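Natterin-like protein (Lethenteron camtschaticum, PDB 6IUL) probably acts as a cytotoxic, pore-forming immune protein, joining a jacalin-like lectin domain to an aerolysin-type pore-forming module. Local coordinates at residues 27-32 / 207-212; 48-53 / 203-208. One frame throughout, in Å; residues are numbered along the deposited sequence.

How the contacts relate
Both contacts join the jacalin-like lectin part of the chain to the pore-forming part, and both use the short helix 206-209. Contact 1 is the buried one: A27 and T29 face the helix end and the F210 ring, with a shared water and loose van der Waals approaches in place of a direct hydrogen bond. Contact 2, at the surface, sets the turn after strand 42-49 against the turn leading into the same helix, and a direct hydroxyl-to-carbonyl hydrogen bond crosses it. The centres of contact 1 and contact 2 lie about 6 Å apart. Strands 30-37 and 42-49 are neighbours in one antiparallel sheet, and a probable hydrogen bond from T50 N to T29 O (2.8 Å) ties the two lectin segments together.

Contact 1: 27-32 / 207-212; sequences AATLQK and ESTFSL
The junction between the jacalin-like lectin fold and the aerolysin-type module is bridged here by a water held between T29 and T209. The two threonine side chains reach toward each other tip to tip, but their OG1 atoms stay 4.0 Å apart and do not bond directly. The water fills the role of linker, at 2.8 Å from T29 OG1 and a longer 3.2 Å from T209 OG1. T209 OG1 stands anti to its own carbonyl carbon (chi1 -63°), beside the backbone N, where it also bonds K205 O one helical turn back; its methyl CG2 is thereby turned over the centre of the F210 ring, 3.8 Å above the plane. The far end of that ring points to the lectin segment. A27 O lies at its edge, near the ring plane, 4.3 Å from F210 CE2, while T29 CG2 approaches F210 CZ obliquely at the same distance. These are loose contacts, and only 123 Å² is buried in all. F210, the first residue to leave helical geometry, also packs on I143, I146 and S149 of strand 135-155 and on I283 of strand 260-285, so its ring touches both the lectin loop and these long strands.

Contact 2: 48-53 / 203-208; sequences WLTDGR and TNKIES
Two beta turns meet at the lectin-to-pore-module junction: a type I turn from L49 to G52, which links strand 42-49 to strand 54-58, and a type I' turn from T203 to I206, which leads into helix 206-209. T50 OG1 donates to N204 O at 2.9 Å. The hydroxyl approaches at a C=O...donor angle of 119°, but from above the carbonyl plane, 40° out of it. With chi1 at 52°, OG1 sits between the backbone N and the carbonyl carbon of T50, and there it also accepts from T29 N. The reverse link is a CA-H...O contact from N204 CA to T50 O (3.6 Å). Alongside, the N204 amide oxygen OD1 rests against D51, 3.3 Å from its CA. T50 CG2 touches the extended K205 chain at CD, 4.0 Å away, the two side chains crossing at a slant. D51 itself closes an Asx turn, OD1 accepting from R53 N at 3.1 Å, and its OD2 takes a bond from N26 ND2. T50 OG1 therefore both donates and accepts, so its one proton is committed to N204 O and the hydroxyl couples the two turns to the T29 backbone.

Contact 1: 27-32 / 207-212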
# COMPACT_ATOMS: atom_id res chain seq x y z
N ALA A 27 18.49 -11.81 -13.78
CA ALA A 27 17.14 -12.32 -13.48
C ALA A 27 16.06 -11.89 -14.48
O ALA A 27 14.90 -11.69 -14.12
CB ALA A 27 16.74 -11.93 -12.06
N ALA A 28 16.46 -11.71 -15.73
CA ALA A 28 15.50 -11.44 -16.78
C ALA A 28 14.84 -12.77 -17.16
O ALA A 28 15.50 -13.79 -17.19
CB ALA A 28 16.18 -10.82 -17.99
N THR A 29 13.54 -12.73 -17.44
CA THR A 29 12.78 -13.91 -17.63
C THR A 29 12.07 -13.95 -18.99
O THR A 29 12.02 -12.99 -19.72
CB THR A 29 11.73 -14.06 -16.51
OG1 THR A 29 10.86 -12.93 -16.48
CG2 THR A 29 12.40 -14.19 -15.16
N LEU A 30 11.52 -15.09 -19.31
CA LEU A 30 10.87 -15.31 -20.58
C LEU A 30 9.62 -14.45 -20.69
O LEU A 30 8.75 -14.56 -19.85
CB LEU A 30 10.49 -16.79 -20.73
CG LEU A 30 9.71 -17.15 -22.00
CD1 LEU A 30 10.58 -16.94 -23.24
CD2 LEU A 30 9.19 -18.59 -21.92
N GLN A 31 9.55 -13.63 -21.73
CA GLN A 31 8.40 -12.77 -21.98
C GLN A 31 7.57 -13.26 -23.16
O GLN A 31 6.34 -13.23 -23.12
CB GLN A 31 8.82 -11.32 -22.24
CG GLN A 31 7.59 -10.45 -22.47
CD GLN A 31 7.79 -8.96 -22.34
OE1 GLN A 31 8.86 -8.46 -21.98
NE2 GLN A 31 6.74 -8.23 -22.73
N LYS A 32 8.26 -13.73 -24.20
CA LYS A 32 7.60 -14.10 -25.41
C LYS A 32 8.38 -15.21 -26.14
O LYS A 32 9.59 -15.21 -26.18
CB LYS A 32 7.48 -12.87 -26.30
CG LYS A 32 6.66 -13.03 -27.58
CD LYS A 32 6.65 -11.69 -28.34
CE LYS A 32 5.85 -11.76 -29.61
NZ LYS A 32 5.66 -10.38 -30.19
N GLU A 207 9.24 -7.05 -10.31
CA GLU A 207 8.22 -6.75 -9.30
C GLU A 207 6.93 -7.56 -9.51
O GLU A 207 6.23 -7.93 -8.57
CB GLU A 207 7.88 -5.25 -9.19
CG GLU A 207 7.02 -4.68 -10.35
CD GLU A 207 7.74 -4.59 -11.75
OE1 GLU A 207 9.02 -4.70 -11.89
OE2 GLU A 207 7.00 -4.39 -12.75
N SER A 208 6.60 -7.83 -10.76
CA SER A 208 5.41 -8.66 -11.07
C SER A 208 5.73 -10.18 -11.07
O SER A 208 4.87 -10.99 -10.75
CB SER A 208 4.79 -8.23 -12.39
OG SER A 208 5.75 -8.22 -13.41
N THR A 209 6.97 -10.56 -11.39
CA THR A 209 7.33 -11.99 -11.55
C THR A 209 7.61 -12.61 -10.19
O THR A 209 7.21 -13.75 -9.92
CB THR A 209 8.57 -12.14 -12.46
OG1 THR A 209 8.23 -11.65 -13.75
CG2 THR A 209 9.06 -13.56 -12.56
N PHE A 210 8.32 -11.86 -9.33
CA PHE A 210 8.66 -12.32 -8.01
C PHE A 210 7.87 -11.59 -6.94
O PHE A 210 7.31 -10.54 -7.21
CB PHE A 210 10.17 -12.13 -7.79
CG PHE A 210 11.02 -12.78 -8.84
CD1 PHE A 210 11.22 -14.16 -8.85
CD2 PHE A 210 11.60 -12.02 -9.83
CE1 PHE A 210 11.96 -14.75 -9.85
CE2 PHE A 210 12.36 -12.61 -10.83
CZ PHE A 210 12.56 -13.98 -10.83
N SER A 211 7.82 -12.12 -5.71
CA SER A 211 7.32 -11.32 -4.60
C SER A 211 8.51 -10.70 -3.87
O SER A 211 9.22 -11.34 -3.09
CB SER A 211 6.40 -12.11 -3.65
OG SER A 211 7.12 -12.93 -2.83
N LEU A 212 8.77 -9.45 -4.19
CA LEU A 212 9.98 -8.75 -3.71
C LEU A 212 9.78 -8.16 -2.31
O LEU A 212 8.70 -7.64 -2.02
CB LEU A 212 10.33 -7.60 -4.65
CG LEU A 212 10.66 -7.97 -6.07
CD1 LEU A 212 10.88 -6.75 -6.90
CD2 LEU A 212 11.88 -8.88 -6.16
O HOH W 1 11.13 -10.79 -14.69

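Contact 2: 48-53 / 203-208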
# COMPACT_ATOMS: atom_id res chain seq x y z
N TRP A 48 12.19 -13.93 -26.53
CA TRP A 48 12.37 -12.58 -25.96
C TRP A 48 12.39 -12.65 -24.42
O TRP A 48 11.53 -13.33 -23.81
CB TRP A 48 11.21 -11.68 -26.33
CG TRP A 48 11.05 -11.31 -27.78
CD1 TRP A 48 11.31 -10.08 -28.32
CD2 TRP A 48 10.49 -12.11 -28.83
NE1 TRP A 48 10.96 -10.08 -29.65
CE2 TRP A 48 10.46 -11.31 -29.99
CE3 TRP A 48 10.01 -13.41 -28.90
CZ2 TRP A 48 9.98 -11.79 -31.25
CZ3 TRP A 48 9.52 -13.89 -30.09
CH2 TRP A 48 9.50 -13.08 -31.27
N LEU A 49 13.33 -11.96 -23.80
CA LEU A 49 13.39 -11.84 -22.35
C LEU A 49 12.88 -10.49 -21.89
O LEU A 49 12.77 -9.57 -22.68
CB LEU A 49 14.78 -12.08 -21.84
CG LEU A 49 15.41 -13.40 -22.26
CD1 LEU A 49 16.82 -13.55 -21.68
CD2 LEU A 49 14.53 -14.57 -21.85
N THR A 50 12.53 -10.38 -20.61
CA THR A 50 11.91 -9.17 -20.08
C THR A 50 12.87 -7.96 -20.04
O THR A 50 12.40 -6.86 -19.82
CB THR A 50 11.37 -9.38 -18.68
OG1 THR A 50 12.41 -9.93 -17.86
CG2 THR A 50 10.15 -10.29 -18.69
N ASP A 51 14.17 -8.16 -20.27
CA ASP A 51 15.12 -7.04 -20.43
C ASP A 51 15.33 -6.63 -21.91
O ASP A 51 16.26 -5.94 -22.22
CB ASP A 51 16.50 -7.39 -19.83
CG ASP A 51 17.19 -8.56 -20.54
OD1 ASP A 51 16.59 -9.15 -21.47
OD2 ASP A 51 18.34 -8.95 -20.16
N GLY A 52 14.48 -7.09 -22.80
CA GLY A 52 14.55 -6.67 -24.21
C GLY A 52 15.51 -7.51 -25.06
O GLY A 52 15.57 -7.35 -26.25
N ARG A 53 16.24 -8.44 -24.47
CA ARG A 53 17.08 -9.29 -25.27
C ARG A 53 16.19 -10.20 -26.13
O ARG A 53 15.08 -10.57 -25.74
CB ARG A 53 18.01 -10.14 -24.41
CG ARG A 53 19.12 -9.36 -23.68
CD ARG A 53 19.82 -10.28 -22.69
NE ARG A 53 20.56 -11.35 -23.35
CZ ARG A 53 20.95 -12.48 -22.77
NH1 ARG A 53 21.61 -13.41 -23.47
NH2 ARG A 53 20.64 -12.74 -21.50
N THR A 203 13.06 -2.95 -12.76
CA THR A 203 12.91 -3.18 -14.21
C THR A 203 12.74 -4.66 -14.50
O THR A 203 12.80 -5.50 -13.61
CB THR A 203 14.14 -2.67 -14.98
OG1 THR A 203 15.33 -3.30 -14.45
CG2 THR A 203 14.29 -1.16 -14.85
N ASN A 204 12.58 -4.98 -15.78
CA ASN A 204 12.58 -6.36 -16.28
C ASN A 204 11.45 -7.17 -15.66
O ASN A 204 11.54 -8.40 -15.56
CB ASN A 204 13.93 -7.00 -16.01
CG ASN A 204 15.07 -6.24 -16.67
OD1 ASN A 204 14.85 -5.48 -17.59
ND2 ASN A 204 16.30 -6.47 -16.21
N LYS A 205 10.41 -6.48 -15.21
CA LYS A 205 9.24 -7.10 -14.58
C LYS A 205 9.50 -7.90 -13.33
O LYS A 205 8.67 -8.74 -12.93
CB LYS A 205 8.46 -7.96 -15.60
CG LYS A 205 7.91 -7.15 -16.75
CD LYS A 205 7.06 -7.99 -17.64
CE LYS A 205 6.14 -7.12 -18.45
NZ LYS A 205 5.32 -8.03 -19.28
N ILE A 206 10.64 -7.69 -12.69
CA ILE A 206 10.89 -8.44 -11.47
C ILE A 206 9.85 -8.23 -10.36
O ILE A 206 9.61 -9.17 -9.57
CB ILE A 206 12.29 -8.23 -10.90
CG1 ILE A 206 12.53 -6.78 -10.51
CG2 ILE A 206 13.32 -8.76 -11.87
CD1 ILE A 206 13.73 -6.68 -9.61
N GLU A 207 9.24 -7.05 -10.31
CA GLU A 207 8.22 -6.75 -9.30
C GLU A 207 6.93 -7.56 -9.51
O GLU A 207 6.23 -7.93 -8.57
CB GLU A 207 7.88 -5.25 -9.19
CG GLU A 207 7.02 -4.68 -10.35
CD GLU A 207 7.74 -4.59 -11.75
OE1 GLU A 207 9.02 -4.70 -11.89
OE2 GLU A 207 7.00 -4.39 -12.75
N SER A 208 6.60 -7.83 -10.76
CA SER A 208 5.41 -8.66 -11.07
C SER A 208 5.73 -10.18 -11.07
O SER A 208 4.87 -10.99 -10.75
CB SER A 208 4.79 -8.23 -12.39
OG SER A 208 5.75 -8.22 -13.41